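Local coordinates for protein putative oxidoreductase molybdopterin-binding subunit (Sulfolobus tokodaii, PDB 4ZOH) that probably serves as the molybdenum-binding subunit of an oxidoreductase of the aldehyde oxidase and xanthine dehydrogenase family, which carries a pterin cytosine dinucleotide cofactor, at residues A[302-307]-A[374-380]; A[154-158]-A[337-342]; A[33-37]-A[91-95]; A[64-68]-A[285-289]. One frame throughout, in Å; residues are numbered along the deposited sequence.

Contacts 1 and 2 are buried in the molybdopterin-binding part of the chain and touch each other through L305 and F342. Contacts 3 and 4 are only partly buried. They meet where F36 packs on I68. Contact 3 lies within the hammerhead region and faces other subunits, whereas contact 4 ties that region to the molybdopterin-binding part. Helix 288-304 serves two contacts: its start is in contact 4 and its end in contact 1. The chemistry differs with place. Contact 1 is held by a hydrogen-bonded asparagine. Contact 2 mixes rings with a buried amide. Contact 3 is apolar apart from a bridging water, and contact 4 is packing of aromatic and proline rings.

Contact 1. Residues A[302-307]-A[374-380]; sequences VRMLPG and NIFGVTY
N374 sets its side chain between R303 and P306, and almost every atom of it has a partner. CB rests near P306 CB. N374 CG comes 3.8 Å from P306 CG, and the proline crosses the asparagine at about a right angle. OD1 turns back to its own loop. N374 OD1 accepts from F376 N at 2.8 Å, which makes an Asx turn, and from V378 N at 2.9 Å. The two donors reach it from opposite faces of the carbonyl plane. ND2 faces the other segment. N374 ND2 gives a bond of 2.9 Å to R303 O, nearly along the C=O axis (171°), and another of 3.1 Å to Y380 OH. Both acceptors lie close to the amide plane, so the four bonds fix the rotation of the group.

The contact lies at the C-terminal end of helix 288-304, where a type I turn runs from M304 to G307. A second type I turn, from N374 to G377, packs against it. Y380 OH points at G307 O. That bond is modelled very short, and its length is doubtful.

The R303 chain bends at chi3 (-76°), and V378 CG2 lies over one face of its guanidinium. R303 NE donates a hydrogen bond to a water, which in turn donates to F376 O at 2.8 Å. The F376 ring meets V302 O at its edge, while F376 CE2 lies 3.8 Å from V302 CG1. P306 CG also reaches I375 CG2, at 3.7 Å. I316 and A318 of strand 313-321 touch V302 beyond the contact.

Contact 2. Residues A[154-158]-A[337-342]; sequences TLINQ and PEGIYF
L155 and N157 point from the strand toward the helix and meet the rings of F342 and Y341. The apolar part is at L155. L155 CB lies 3.7 Å from F342 CE1, and the two side chains lie alongside, pointing opposite ways. F342 CZ also comes 4.0 Å from N157 CB.

The amide of N157 stands nearly upright to the Y341 ring, with their planes 82° apart. N157 ND2 comes 3.3 Å from Y341 CD2. CG is swung anti to the N157 backbone nitrogen (chi1 -169°), which carries the amide out to the helix.

Strand 149-161 pairs with strand 254-266 in a mixed sheet, and I156 also bonds through its backbone to T695. Helix 336-353 packs on the strand. The short axes run at 148° to each other and approach to 9.4 Å. The P337 side chain is about 9 Å from the bound molybdenum.

Polar links across the contact are few. Y341 OH lies 2.8 Å from I156 O, at best a weak hydrogen bond, since the proton has another acceptor within reach. N157 OD1 touches E338 CG at 3.4 Å and is satisfied by Q617 NE2. E338 OE2 forms a salt bridge with K258.

Contact 3. Residues A[33-37]-A[91-95]; sequences FVAFV and AYDLI
A35 CB sits over one face of the Y92 ring, in a CH-pi contact. The methyl carbon A35 CB is 4.0 Å from the Y92 ring centroid and 25° off its normal. This is the tight part of the contact. F33 CE1 comes to the edge of the same ring, 3.8 Å from Y92 CE1. F33 holds CG anti to its backbone nitrogen (chi1 -164°), which brings its ring edge to A91 CB, 3.7 Å from F33 CD1. The other end is filled by I95. I95 CD1 approaches V37 CG2 to 3.6 Å and also packs against A35 CB.

Small residues at 35 and 91 go with this closeness. The axes of strand 33-37 and helix 91-95 are 8.4 Å apart and run within 28° of parallel. In the a/b hammerhead domain, helix 88-95 follows strand 79-85, which neighbours strand 32-38 in the sheet. The helix thus covers that part of the sheet.

The looser side is at the tip of Y92. A water donates to V34 O and, at 2.7 Å, to Y92 OH, bridging strand and helix. The same hydroxyl is hydrogen-bonded to E247. Beyond the two segments, D93 forms salt bridges with basic side chains of two neighbouring subunits, and the Y92 ring meets an aromatic ring of one of them.

No direct hydrogen bond joins the two segments. Helix and strand are held by shape and apolar packing, while the Y92 hydroxyl is taken up by water and E247, and the D93 carboxylate by basic side chains of other subunits.

Contact 4. Residues A[64-68]-A[285-289]; sequences KDFPI and APYPD
F66 points toward segment 285-289, and the peptide after P286 lies over one face of its ring. The carbonyl of P286 sits over that face. P286 O is modelled too close to the ring atoms, and the exact spacing is doubtful. The sound contacts lie around it. F66 CZ is 4.0 Å from P286 CG. Nearer the CB end of the ring, F66 CD1 is 3.9 Å from Y287 CD1. F66 CB reaches P288 CD at 4.1 Å. One phenylalanine therefore touches three consecutive residues.

The Y287 ring packs beside F66. Y287 holds CG anti to its own nitrogen (chi1 170°), and its ring extends past F66 to P67. There Y287 CE1 lies 4.1 Å from P67 CB. The peptide bond between F66 and P67 is cis, and both side chains touch Y287. D289 N stands over the centre of the Y287 ring.

The course of segment 285-289 is shaped by an inverse gamma turn centred on P286, with a weak bond of 2.8 Å from Y287 N to A285 O. Y287 is the N-cap residue of helix 288-304, and P288 opens its first turn. No hydrogen bond crosses between the segments. Y287 OH is instead bonded to A221 O.

The loop of segment 64-68, between strands 54-56 and 72-73, thus rests against the start of helix 288-304. Helix 223-235 joins them from its own first turn, where P223 and Y226 touch both P67 and Y287.

Contact 1. Residues A[302-307]-A[374-380]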
loop_
_atom_site.group_PDB
_atom_site.type_symbol
_atom_site.label_atom_id
_atom_site.label_comp_id
_atom_site.label_asym_id
_atom_site.label_seq_id
_atom_site.Cartn_x
_atom_site.Cartn_y
_atom_site.Cartn_z
ATOM N N VAL A 302 -35.419 -9.254 -26.324
ATOM C CA VAL A 302 -36.808 -9.385 -26.803
ATOM C C VAL A 302 -37.463 -8.022 -26.822
ATOM O O VAL A 302 -38.058 -7.633 -27.820
ATOM C CB VAL A 302 -37.728 -10.370 -25.994
ATOM C CG1 VAL A 302 -39.014 -10.672 -26.810
ATOM C CG2 VAL A 302 -37.034 -11.687 -25.748
ATOM N N ARG A 303 -37.344 -7.269 -25.749
ATOM C CA ARG A 303 -38.138 -6.078 -25.692
ATOM C C ARG A 303 -37.718 -5.008 -26.731
ATOM O O ARG A 303 -38.444 -4.047 -26.949
ATOM C CB ARG A 303 -38.234 -5.544 -24.271
ATOM C CG ARG A 303 -37.029 -4.778 -23.744
ATOM C CD ARG A 303 -36.992 -4.990 -22.209
ATOM N NE ARG A 303 -38.033 -4.150 -21.637
ATOM C CZ ARG A 303 -37.856 -2.962 -21.074
ATOM N NH1 ARG A 303 -36.628 -2.446 -20.900
ATOM N NH2 ARG A 303 -38.921 -2.303 -20.628
ATOM N N MET A 304 -36.553 -5.167 -27.356
ATOM C CA MET A 304 -36.062 -4.122 -28.276
ATOM C C MET A 304 -36.232 -4.515 -29.735
ATOM O O MET A 304 -35.993 -3.677 -30.601
ATOM C CB MET A 304 -34.573 -3.724 -28.028
ATOM C CG MET A 304 -34.325 -3.210 -26.622
ATOM S SD MET A 304 -35.211 -1.734 -26.153
ATOM C CE MET A 304 -34.444 -0.652 -27.351
ATOM N N LEU A 305 -36.566 -5.779 -29.994
ATOM C CA LEU A 305 -37.006 -6.275 -31.326
ATOM C C LEU A 305 -37.959 -5.377 -32.146
ATOM O O LEU A 305 -37.867 -5.382 -33.335
ATOM C CB LEU A 305 -37.686 -7.636 -31.193
ATOM C CG LEU A 305 -36.756 -8.835 -31.039
ATOM C CD1 LEU A 305 -37.536 -10.132 -30.813
ATOM C CD2 LEU A 305 -35.851 -8.988 -32.227
ATOM N N PRO A 306 -38.886 -4.624 -31.522
ATOM C CA PRO A 306 -39.640 -3.778 -32.457
ATOM C C PRO A 306 -38.839 -2.568 -33.012
ATOM O O PRO A 306 -39.297 -1.891 -33.960
ATOM C CB PRO A 306 -40.835 -3.280 -31.606
ATOM C CG PRO A 306 -40.907 -4.179 -30.400
ATOM C CD PRO A 306 -39.435 -4.503 -30.155
ATOM N N GLY A 307 -37.694 -2.255 -32.396
ATOM C CA GLY A 307 -36.845 -1.190 -32.868
ATOM C C GLY A 307 -37.582 0.145 -32.936
ATOM O O GLY A 307 -38.391 0.487 -32.068
ATOM N N ASN A 374 -43.518 1.101 -27.520
ATOM C CA ASN A 374 -43.423 -0.041 -28.435
ATOM C C ASN A 374 -44.376 -1.188 -28.007
ATOM O O ASN A 374 -44.977 -1.164 -26.928
ATOM C CB ASN A 374 -41.940 -0.471 -28.712
ATOM C CG ASN A 374 -41.358 -1.550 -27.729
ATOM O OD1 ASN A 374 -42.025 -2.079 -26.844
ATOM N ND2 ASN A 374 -40.052 -1.840 -27.889
ATOM N N ILE A 375 -44.413 -2.195 -28.851
ATOM C CA ILE A 375 -45.315 -3.294 -28.804
ATOM C C ILE A 375 -45.103 -4.153 -27.558
ATOM O O ILE A 375 -46.072 -4.791 -27.053
ATOM C CB ILE A 375 -45.205 -4.047 -30.162
ATOM C CG1 ILE A 375 -46.567 -4.330 -30.762
ATOM C CG2 ILE A 375 -44.398 -5.333 -30.103
ATOM C CD1 ILE A 375 -47.457 -3.125 -30.908
ATOM N N PHE A 376 -43.860 -4.163 -27.044
ATOM C CA PHE A 376 -43.527 -4.964 -25.879
ATOM C C PHE A 376 -43.437 -4.108 -24.641
ATOM O O PHE A 376 -42.803 -4.499 -23.656
ATOM C CB PHE A 376 -42.245 -5.768 -26.101
ATOM C CG PHE A 376 -42.406 -6.949 -27.017
ATOM C CD1 PHE A 376 -43.589 -7.689 -27.036
ATOM C CD2 PHE A 376 -41.333 -7.371 -27.840
ATOM C CE1 PHE A 376 -43.714 -8.804 -27.885
ATOM C CE2 PHE A 376 -41.459 -8.463 -28.697
ATOM C CZ PHE A 376 -42.650 -9.199 -28.702
ATOM N N GLY A 377 -44.009 -2.911 -24.718
ATOM C CA GLY A 377 -44.150 -2.028 -23.572
ATOM C C GLY A 377 -42.999 -1.065 -23.270
ATOM O O GLY A 377 -43.041 -0.378 -22.244
ATOM N N VAL A 378 -41.971 -0.981 -24.135
ATOM C CA VAL A 378 -40.868 -0.005 -23.857
ATOM C C VAL A 378 -41.322 1.404 -24.279
ATOM O O VAL A 378 -41.662 1.635 -25.439
ATOM C CB VAL A 378 -39.599 -0.348 -24.647
ATOM C CG1 VAL A 378 -38.428 0.496 -24.137
ATOM C CG2 VAL A 378 -39.319 -1.835 -24.594
ATOM N N THR A 379 -41.318 2.336 -23.361
ATOM C CA THR A 379 -41.587 3.717 -23.724
ATOM C C THR A 379 -40.317 4.472 -24.183
ATOM O O THR A 379 -39.377 4.707 -23.405
ATOM C CB THR A 379 -42.263 4.459 -22.578
ATOM O OG1 THR A 379 -43.536 3.831 -22.351
ATOM C CG2 THR A 379 -42.513 5.969 -22.921
ATOM N N TYR A 380 -40.308 4.811 -25.463
ATOM C CA TYR A 380 -39.301 5.645 -26.037
ATOM C C TYR A 380 -39.710 7.049 -25.682
ATOM O O TYR A 380 -40.776 7.525 -26.120
ATOM C CB TYR A 380 -39.301 5.454 -27.517
ATOM C CG TYR A 380 -39.076 4.055 -28.025
ATOM C CD1 TYR A 380 -38.372 3.056 -27.284
ATOM C CD2 TYR A 380 -39.550 3.708 -29.292
ATOM C CE1 TYR A 380 -38.209 1.759 -27.795
ATOM C CE2 TYR A 380 -39.369 2.429 -29.811
ATOM C CZ TYR A 380 -38.689 1.466 -29.069
ATOM O OH TYR A 380 -38.530 0.217 -29.659
HETATM O O HOH W 1 -40.663 -4.335 -21.822
#

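Contact 2. Residues A[154-158]-A[337-342]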
loop_
_atom_site.group_PDB
_atom_site.type_symbol
_atom_site.label_atom_id
_atom_site.label_comp_id
_atom_site.label_asym_id
_atom_site.label_seq_id
_atom_site.Cartn_x
_atom_site.Cartn_y
_atom_site.Cartn_z
ATOM N N THR A 154 -33.207 -18.005 -39.880
ATOM C CA THR A 154 -32.617 -18.052 -38.551
ATOM C C THR A 154 -31.350 -17.158 -38.518
ATOM O O THR A 154 -30.429 -17.381 -39.283
ATOM C CB THR A 154 -32.345 -19.526 -38.187
ATOM O OG1 THR A 154 -33.629 -20.153 -37.996
ATOM C CG2 THR A 154 -31.497 -19.662 -36.927
ATOM N N LEU A 155 -31.353 -16.155 -37.651
ATOM C CA LEU A 155 -30.209 -15.243 -37.503
ATOM C C LEU A 155 -29.474 -15.570 -36.229
ATOM O O LEU A 155 -30.098 -15.738 -35.196
ATOM C CB LEU A 155 -30.691 -13.789 -37.437
ATOM C CG LEU A 155 -31.588 -13.249 -38.535
ATOM C CD1 LEU A 155 -31.977 -11.808 -38.237
ATOM C CD2 LEU A 155 -30.892 -13.450 -39.881
ATOM N N ILE A 156 -28.151 -15.631 -36.316
ATOM C CA ILE A 156 -27.306 -15.848 -35.220
ATOM C C ILE A 156 -26.521 -14.567 -34.829
ATOM O O ILE A 156 -25.949 -13.855 -35.693
ATOM C CB ILE A 156 -26.328 -16.952 -35.542
ATOM C CG1 ILE A 156 -27.114 -18.218 -35.911
ATOM C CG2 ILE A 156 -25.316 -17.100 -34.384
ATOM C CD1 ILE A 156 -26.285 -19.490 -35.951
ATOM N N ASN A 157 -26.474 -14.322 -33.514
ATOM C CA ASN A 157 -25.636 -13.327 -32.905
ATOM C C ASN A 157 -24.709 -14.108 -32.030
ATOM O O ASN A 157 -25.109 -14.609 -30.964
ATOM C CB ASN A 157 -26.548 -12.316 -32.196
ATOM C CG ASN A 157 -25.801 -11.047 -31.741
ATOM O OD1 ASN A 157 -24.957 -11.115 -30.821
ATOM N ND2 ASN A 157 -26.185 -9.855 -32.311
ATOM N N GLN A 158 -23.489 -14.291 -32.504
ATOM C CA GLN A 158 -22.618 -15.314 -31.942
ATOM C C GLN A 158 -22.057 -14.912 -30.575
ATOM O O GLN A 158 -22.100 -13.732 -30.188
ATOM C CB GLN A 158 -21.462 -15.644 -32.897
ATOM C CG GLN A 158 -20.223 -14.700 -32.898
ATOM C CD GLN A 158 -20.421 -13.273 -33.468
ATOM O OE1 GLN A 158 -21.504 -12.695 -33.473
ATOM N NE2 GLN A 158 -19.308 -12.679 -33.908
ATOM N N PRO A 337 -27.832 -4.964 -28.176
ATOM C CA PRO A 337 -27.244 -5.160 -29.492
ATOM C C PRO A 337 -27.921 -6.314 -30.260
ATOM O O PRO A 337 -28.159 -6.206 -31.505
ATOM C CB PRO A 337 -25.797 -5.548 -29.186
ATOM C CG PRO A 337 -25.524 -4.890 -27.910
ATOM C CD PRO A 337 -26.778 -4.915 -27.126
ATOM N N GLU A 338 -28.136 -7.433 -29.574
ATOM C CA GLU A 338 -28.761 -8.591 -30.229
ATOM C C GLU A 338 -30.148 -8.235 -30.800
ATOM O O GLU A 338 -30.430 -8.499 -31.948
ATOM C CB GLU A 338 -28.844 -9.759 -29.263
ATOM C CG GLU A 338 -27.486 -10.218 -28.734
ATOM C CD GLU A 338 -27.088 -9.523 -27.424
ATOM O OE1 GLU A 338 -26.970 -8.261 -27.391
ATOM O OE2 GLU A 338 -26.854 -10.244 -26.398
ATOM N N GLY A 339 -30.973 -7.615 -29.993
ATOM C CA GLY A 339 -32.339 -7.214 -30.380
ATOM C C GLY A 339 -32.387 -6.214 -31.562
ATOM O O GLY A 339 -33.124 -6.458 -32.505
ATOM N N ILE A 340 -31.685 -5.063 -31.462
ATOM C CA ILE A 340 -31.479 -4.140 -32.604
ATOM C C ILE A 340 -30.849 -4.864 -33.829
ATOM O O ILE A 340 -31.321 -4.695 -34.942
ATOM C CB ILE A 340 -30.702 -2.862 -32.189
ATOM C CG1 ILE A 340 -31.440 -2.091 -31.105
ATOM C CG2 ILE A 340 -30.296 -1.971 -33.409
ATOM C CD1 ILE A 340 -32.898 -1.779 -31.482
ATOM N N TYR A 341 -29.843 -5.718 -33.629
ATOM C CA TYR A 341 -29.261 -6.465 -34.720
ATOM C C TYR A 341 -30.345 -7.303 -35.444
ATOM O O TYR A 341 -30.405 -7.310 -36.698
ATOM C CB TYR A 341 -28.169 -7.379 -34.207
ATOM C CG TYR A 341 -27.725 -8.532 -35.120
ATOM C CD1 TYR A 341 -26.828 -8.335 -36.155
ATOM C CD2 TYR A 341 -28.176 -9.864 -34.894
ATOM C CE1 TYR A 341 -26.406 -9.407 -36.981
ATOM C CE2 TYR A 341 -27.759 -10.924 -35.703
ATOM C CZ TYR A 341 -26.869 -10.709 -36.750
ATOM O OH TYR A 341 -26.400 -11.822 -37.558
ATOM N N PHE A 342 -31.164 -8.034 -34.646
ATOM C CA PHE A 342 -32.253 -8.794 -35.205
ATOM C C PHE A 342 -33.222 -7.957 -36.045
ATOM O O PHE A 342 -33.401 -8.308 -37.215
ATOM C CB PHE A 342 -32.952 -9.672 -34.134
ATOM C CG PHE A 342 -32.058 -10.818 -33.600
ATOM C CD1 PHE A 342 -31.321 -11.581 -34.443
ATOM C CD2 PHE A 342 -31.982 -11.078 -32.244
ATOM C CE1 PHE A 342 -30.525 -12.629 -33.963
ATOM C CE2 PHE A 342 -31.215 -12.115 -31.753
ATOM C CZ PHE A 342 -30.458 -12.875 -32.596
#

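Contact 3. Residues A[33-37]-A[91-95]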
loop_
_atom_site.group_PDB
_atom_site.type_symbol
_atom_site.label_atom_id
_atom_site.label_comp_id
_atom_site.label_asym_id
_atom_site.label_seq_id
_atom_site.Cartn_x
_atom_site.Cartn_y
_atom_site.Cartn_z
ATOM N N PHE A 33 0.413 -15.157 -3.275
ATOM C CA PHE A 33 -0.209 -15.237 -4.594
ATOM C C PHE A 33 -1.105 -16.452 -4.690
ATOM O O PHE A 33 -0.730 -17.533 -4.231
ATOM C CB PHE A 33 0.824 -15.214 -5.721
ATOM C CG PHE A 33 0.208 -14.921 -7.041
ATOM C CD1 PHE A 33 -0.253 -15.978 -7.875
ATOM C CD2 PHE A 33 -0.039 -13.555 -7.432
ATOM C CE1 PHE A 33 -0.880 -15.687 -9.089
ATOM C CE2 PHE A 33 -0.683 -13.272 -8.641
ATOM C CZ PHE A 33 -1.085 -14.342 -9.479
ATOM N N VAL A 34 -2.283 -16.248 -5.281
ATOM C CA VAL A 34 -3.367 -17.253 -5.381
ATOM C C VAL A 34 -3.630 -17.573 -6.856
ATOM O O VAL A 34 -3.823 -16.661 -7.664
ATOM C CB VAL A 34 -4.637 -16.710 -4.666
ATOM C CG1 VAL A 34 -5.856 -17.640 -4.739
ATOM C CG2 VAL A 34 -4.332 -16.404 -3.185
ATOM N N ALA A 35 -3.656 -18.854 -7.209
ATOM C CA ALA A 35 -4.082 -19.258 -8.551
ATOM C C ALA A 35 -5.162 -20.326 -8.408
ATOM O O ALA A 35 -5.174 -21.067 -7.401
ATOM C CB ALA A 35 -2.871 -19.749 -9.361
ATOM N N PHE A 36 -6.060 -20.411 -9.397
ATOM C CA PHE A 36 -7.086 -21.420 -9.416
ATOM C C PHE A 36 -6.787 -22.549 -10.397
ATOM O O PHE A 36 -6.354 -22.295 -11.517
ATOM C CB PHE A 36 -8.462 -20.807 -9.667
ATOM C CG PHE A 36 -8.883 -19.868 -8.598
ATOM C CD1 PHE A 36 -9.895 -20.242 -7.665
ATOM C CD2 PHE A 36 -8.273 -18.586 -8.485
ATOM C CE1 PHE A 36 -10.298 -19.392 -6.652
ATOM C CE2 PHE A 36 -8.694 -17.726 -7.453
ATOM C CZ PHE A 36 -9.686 -18.123 -6.534
ATOM N N VAL A 37 -6.980 -23.799 -9.943
ATOM C CA VAL A 37 -7.024 -24.988 -10.816
ATOM C C VAL A 37 -8.410 -24.973 -11.429
ATOM O O VAL A 37 -9.405 -24.703 -10.729
ATOM C CB VAL A 37 -6.802 -26.330 -10.027
ATOM C CG1 VAL A 37 -6.769 -27.556 -10.972
ATOM C CG2 VAL A 37 -5.506 -26.270 -9.204
ATOM N N ALA A 91 3.282 -20.276 -7.504
ATOM C CA ALA A 91 1.857 -20.649 -7.561
ATOM C C ALA A 91 1.576 -21.524 -8.783
ATOM O O ALA A 91 0.850 -22.544 -8.689
ATOM C CB ALA A 91 0.916 -19.445 -7.507
ATOM N N TYR A 92 2.164 -21.161 -9.933
ATOM C CA TYR A 92 1.837 -21.927 -11.131
ATOM C C TYR A 92 2.602 -23.251 -11.167
ATOM O O TYR A 92 2.081 -24.205 -11.692
ATOM C CB TYR A 92 1.880 -21.087 -12.415
ATOM C CG TYR A 92 0.580 -20.242 -12.544
ATOM C CD1 TYR A 92 0.468 -18.991 -11.859
ATOM C CD2 TYR A 92 -0.536 -20.668 -13.312
ATOM C CE1 TYR A 92 -0.679 -18.187 -11.939
ATOM C CE2 TYR A 92 -1.724 -19.867 -13.391
ATOM C CZ TYR A 92 -1.775 -18.609 -12.698
ATOM O OH TYR A 92 -2.861 -17.734 -12.697
ATOM N N ASP A 93 3.786 -23.310 -10.558
ATOM C CA ASP A 93 4.448 -24.598 -10.293
ATOM C C ASP A 93 3.516 -25.466 -9.466
ATOM O O ASP A 93 3.241 -26.588 -9.851
ATOM C CB ASP A 93 5.772 -24.431 -9.532
ATOM C CG ASP A 93 6.755 -23.694 -10.287
ATOM O OD1 ASP A 93 6.632 -23.679 -11.527
ATOM O OD2 ASP A 93 7.686 -23.117 -9.648
ATOM N N LEU A 94 2.999 -24.922 -8.350
ATOM C CA LEU A 94 2.129 -25.678 -7.470
ATOM C C LEU A 94 0.859 -26.175 -8.130
ATOM O O LEU A 94 0.351 -27.230 -7.753
ATOM C CB LEU A 94 1.816 -24.863 -6.222
ATOM C CG LEU A 94 1.077 -25.524 -5.058
ATOM C CD1 LEU A 94 1.796 -26.757 -4.521
ATOM C CD2 LEU A 94 0.979 -24.474 -3.980
ATOM N N ILE A 95 0.326 -25.421 -9.112
ATOM C CA ILE A 95 -0.857 -25.859 -9.872
ATOM C C ILE A 95 -0.612 -27.303 -10.432
ATOM O O ILE A 95 -1.476 -28.158 -10.357
ATOM C CB ILE A 95 -1.207 -24.895 -11.053
ATOM C CG1 ILE A 95 -1.833 -23.575 -10.577
ATOM C CG2 ILE A 95 -2.165 -25.582 -12.055
ATOM C CD1 ILE A 95 -3.288 -23.664 -10.182
HETATM O O HOH W 2 -3.872 -16.606 -10.477
#

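Contact 4. Residues A[64-68]-A[285-289]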
loop_
_atom_site.group_PDB
_atom_site.type_symbol
_atom_site.label_atom_id
_atom_site.label_comp_id
_atom_site.label_asym_id
_atom_site.label_seq_id
_atom_site.Cartn_x
_atom_site.Cartn_y
_atom_site.Cartn_z
ATOM N N LYS A 64 -22.146 -27.045 -1.738
ATOM C CA LYS A 64 -22.566 -26.411 -2.997
ATOM C C LYS A 64 -21.516 -26.551 -4.086
ATOM O O LYS A 64 -20.354 -26.895 -3.835
ATOM C CB LYS A 64 -22.974 -24.974 -2.752
ATOM C CG LYS A 64 -24.107 -24.909 -1.749
ATOM C CD LYS A 64 -24.228 -23.551 -1.131
ATOM C CE LYS A 64 -25.534 -22.916 -1.566
ATOM N NZ LYS A 64 -25.787 -21.708 -0.724
ATOM N N ASP A 65 -21.936 -26.383 -5.314
ATOM C CA ASP A 65 -20.987 -26.502 -6.410
ATOM C C ASP A 65 -20.675 -25.087 -7.006
ATOM O O ASP A 65 -20.077 -25.002 -8.063
ATOM C CB ASP A 65 -21.552 -27.416 -7.516
ATOM C CG ASP A 65 -21.339 -28.939 -7.254
ATOM O OD1 ASP A 65 -20.200 -29.370 -6.961
ATOM O OD2 ASP A 65 -22.349 -29.694 -7.444
ATOM N N PHE A 66 -21.125 -24.013 -6.355
ATOM C CA PHE A 66 -20.946 -22.588 -6.803
ATOM C C PHE A 66 -20.800 -21.808 -5.510
ATOM O O PHE A 66 -21.538 -22.118 -4.556
ATOM C CB PHE A 66 -22.156 -22.089 -7.626
ATOM C CG PHE A 66 -22.323 -22.840 -8.947
ATOM C CD1 PHE A 66 -21.609 -22.437 -10.127
ATOM C CD2 PHE A 66 -23.156 -24.007 -9.023
ATOM C CE1 PHE A 66 -21.724 -23.178 -11.312
ATOM C CE2 PHE A 66 -23.268 -24.750 -10.220
ATOM C CZ PHE A 66 -22.549 -24.345 -11.365
ATOM N N PRO A 67 -19.880 -20.813 -5.449
ATOM C CA PRO A 67 -19.032 -20.363 -6.604
ATOM C C PRO A 67 -17.980 -21.342 -7.085
ATOM O O PRO A 67 -17.644 -21.357 -8.306
ATOM C CB PRO A 67 -18.315 -19.109 -6.058
ATOM C CG PRO A 67 -18.545 -19.108 -4.562
ATOM C CD PRO A 67 -19.899 -19.820 -4.373
ATOM N N ILE A 68 -17.421 -22.135 -6.167
ATOM C CA ILE A 68 -16.363 -23.105 -6.550
ATOM C C ILE A 68 -16.989 -24.531 -6.625
ATOM O O ILE A 68 -17.803 -24.865 -5.769
ATOM C CB ILE A 68 -15.178 -23.083 -5.592
ATOM C CG1 ILE A 68 -14.625 -21.640 -5.392
ATOM C CG2 ILE A 68 -14.046 -24.046 -6.083
ATOM C CD1 ILE A 68 -13.964 -20.963 -6.670
ATOM N N ALA A 285 -23.142 -22.255 -18.072
ATOM C CA ALA A 285 -23.353 -23.038 -16.797
ATOM C C ALA A 285 -24.118 -22.307 -15.705
ATOM O O ALA A 285 -24.202 -21.057 -15.698
ATOM C CB ALA A 285 -22.025 -23.604 -16.269
ATOM N N PRO A 286 -24.794 -23.065 -14.811
ATOM C CA PRO A 286 -25.558 -22.310 -13.826
ATOM C C PRO A 286 -24.648 -21.642 -12.734
ATOM O O PRO A 286 -24.441 -22.219 -11.726
ATOM C CB PRO A 286 -26.488 -23.368 -13.185
ATOM C CG PRO A 286 -25.885 -24.701 -13.565
ATOM C CD PRO A 286 -24.959 -24.531 -14.706
ATOM N N TYR A 287 -24.142 -20.436 -12.935
ATOM C CA TYR A 287 -23.517 -19.700 -11.865
ATOM C C TYR A 287 -24.522 -18.637 -11.553
ATOM O O TYR A 287 -24.856 -17.854 -12.425
ATOM C CB TYR A 287 -22.129 -19.178 -12.291
ATOM C CG TYR A 287 -21.474 -18.184 -11.310
ATOM C CD1 TYR A 287 -21.338 -18.507 -9.949
ATOM C CD2 TYR A 287 -20.923 -16.948 -11.773
ATOM C CE1 TYR A 287 -20.700 -17.646 -9.060
ATOM C CE2 TYR A 287 -20.307 -16.059 -10.893
ATOM C CZ TYR A 287 -20.186 -16.420 -9.532
ATOM O OH TYR A 287 -19.591 -15.624 -8.605
ATOM N N PRO A 288 -25.044 -18.588 -10.317
ATOM C CA PRO A 288 -26.124 -17.645 -10.112
ATOM C C PRO A 288 -25.838 -16.154 -10.467
ATOM O O PRO A 288 -26.737 -15.473 -11.034
ATOM C CB PRO A 288 -26.459 -17.810 -8.604
ATOM C CG PRO A 288 -26.110 -19.268 -8.358
ATOM C CD PRO A 288 -24.799 -19.398 -9.106
ATOM N N ASP A 289 -24.667 -15.623 -10.093
ATOM C CA ASP A 289 -24.364 -14.149 -10.379
ATOM C C ASP A 289 -24.420 -13.834 -11.859
ATOM O O ASP A 289 -25.054 -12.886 -12.264
ATOM C CB ASP A 289 -23.024 -13.714 -9.792
ATOM C CG ASP A 289 -22.958 -13.964 -8.324
ATOM O OD1 ASP A 289 -22.946 -12.982 -7.541
ATOM O OD2 ASP A 289 -22.923 -15.192 -7.973
#